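Local coordinates for protein erythromycin dehydratase (Saccharopolyspora erythraea, PDB 3EL6) that probably catalyses the dehydration of beta-hydroxyacyl intermediates as the dehydratase domain of a modular polyketide synthase that builds the erythromycin macrolactone, at residues Trp169-Glu172 / Asp173-Arg176. Numbering follows the deposited sequence.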
loop_
_atom_site.group_PDB
_atom_site.type_symbol
_atom_site.label_atom_id
_atom_site.label_comp_id
_atom_site.label_asym_id
_atom_site.label_seq_id
_atom_site.Cartn_x
_atom_site.Cartn_y
_atom_site.Cartn_z
ATOM N N TRP A 169 -42.584 19.510 -4.888
ATOM C CA TRP A 169 -41.459 19.390 -5.858
ATOM C C TRP A 169 -41.861 19.671 -7.320
ATOM O O TRP A 169 -42.733 19.016 -7.813
ATOM C CB TRP A 169 -40.902 17.955 -5.804
ATOM C CG TRP A 169 -39.840 17.725 -6.901
ATOM C CD1 TRP A 169 -40.006 17.095 -8.123
ATOM C CD2 TRP A 169 -38.482 18.176 -6.859
ATOM N NE1 TRP A 169 -38.794 17.140 -8.845
ATOM C CE2 TRP A 169 -37.858 17.791 -8.084
ATOM C CE3 TRP A 169 -37.719 18.841 -5.892
ATOM C CZ2 TRP A 169 -36.510 18.061 -8.350
ATOM C CZ3 TRP A 169 -36.379 19.105 -6.149
ATOM C CH2 TRP A 169 -35.787 18.722 -7.381
ATOM N N PRO A 170 -41.246 20.653 -7.995
ATOM C CA PRO A 170 -40.327 21.613 -7.409
ATOM C C PRO A 170 -41.093 22.574 -6.481
ATOM O O PRO A 170 -42.331 22.516 -6.414
ATOM C CB PRO A 170 -39.832 22.386 -8.610
ATOM C CG PRO A 170 -41.078 22.369 -9.563
ATOM C CD PRO A 170 -41.643 21.022 -9.374
ATOM N N PRO A 171 -40.377 23.480 -5.804
ATOM C CA PRO A 171 -41.098 24.416 -4.920
ATOM C C PRO A 171 -42.175 25.223 -5.675
ATOM O O PRO A 171 -42.095 25.373 -6.901
ATOM C CB PRO A 171 -39.987 25.362 -4.458
ATOM C CG PRO A 171 -38.749 24.476 -4.483
ATOM C CD PRO A 171 -38.912 23.641 -5.719
ATOM N N GLU A 172 -43.126 25.795 -4.931
ATOM C CA GLU A 172 -44.285 26.507 -5.511
ATOM C C GLU A 172 -44.009 27.535 -6.613
ATOM O O GLU A 172 -44.674 27.512 -7.663
ATOM C CB GLU A 172 -45.167 27.115 -4.390
ATOM C CG GLU A 172 -46.135 26.062 -3.777
ATOM C CD GLU A 172 -46.847 26.501 -2.467
ATOM O OE1 GLU A 172 -47.529 27.557 -2.448
ATOM O OE2 GLU A 172 -46.736 25.759 -1.452
ATOM N N ASP A 173 -43.062 28.441 -6.401
ATOM C CA ASP A 173 -42.816 29.469 -7.421
ATOM C C ASP A 173 -41.776 29.120 -8.480
ATOM O O ASP A 173 -41.221 30.019 -9.117
ATOM C CB ASP A 173 -42.306 30.759 -6.765
ATOM C CG ASP A 173 -43.194 31.257 -5.623
ATOM O OD1 ASP A 173 -42.919 32.396 -5.144
ATOM O OD2 ASP A 173 -44.141 30.526 -5.196
ATOM N N ALA A 174 -41.434 27.846 -8.621
ATOM C CA ALA A 174 -40.299 27.523 -9.482
ATOM C C ALA A 174 -40.859 27.450 -10.893
ATOM O O ALA A 174 -42.008 27.068 -11.058
ATOM C CB ALA A 174 -39.668 26.186 -9.058
ATOM N N VAL A 175 -40.084 27.882 -11.872
ATOM C CA VAL A 175 -40.524 27.839 -13.245
ATOM C C VAL A 175 -39.674 26.870 -14.057
ATOM O O VAL A 175 -38.468 26.712 -13.822
ATOM C CB VAL A 175 -40.541 29.253 -13.936
ATOM C CG1 VAL A 175 -41.248 30.267 -13.023
ATOM C CG2 VAL A 175 -39.133 29.756 -14.235
ATOM N N ARG A 176 -40.313 26.244 -15.031
ATOM C CA ARG A 176 -39.622 25.292 -15.851
ATOM C C ARG A 176 -38.469 25.920 -16.569
ATOM O O ARG A 176 -38.557 27.068 -17.112
ATOM C CB ARG A 176 -40.590 24.732 -16.892
ATOM C CG ARG A 176 -39.941 23.745 -17.760
ATOM C CD ARG A 176 -40.427 23.925 -19.127
ATOM N NE ARG A 176 -41.300 22.866 -19.524
ATOM C CZ ARG A 176 -41.932 22.848 -20.711
ATOM N NH1 ARG A 176 -41.782 23.871 -21.613
ATOM N NH2 ARG A 176 -42.707 21.799 -20.994
HETATM O O HOH W 1 -43.959 25.342 -10.234
#
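Helical backbone torsions at E172, followed by a psi of 17° at D173, fold P171-A174 into a type I beta turn, which carries the methyl of A174 back alongside P170, near P171. The turn is closed by one hydrogen bond, A174 N to P171 O at 3.1 Å, with the N-H approaching from above the carbonyl plane, 45° out of it. A174 CB lies 3.8 Å from P170 CB, with P170 CG slightly farther away, so the methyl meets the CB-CG side of the pyrrolidine ring; P171 adds a looser touch through its CD, 4.3 Å from A174 CB. The cis peptide bond before P170 kinks the chain ahead of the turn. At the exposed corner D173 turns CG away from its carbonyl carbon, chi1 -52°, which sets OD2 3.7 Å from E172 CB, while E172 OE1 and D173 OD2 stay 5.3 Å apart. A water lies 2.7 Å from A174 O and could bridge only weakly to E172 O. P170 and A174 also rest on W204, and V175 pairs through its backbone with R205, as the turn leads into edge strand 175-176 of the double hotdog fold. P170, P171 and A174 thus form a small apolar patch toward strand 200-206, with acidic E172 and D173 at the exposed corner, where solvent would probably ease their like charges.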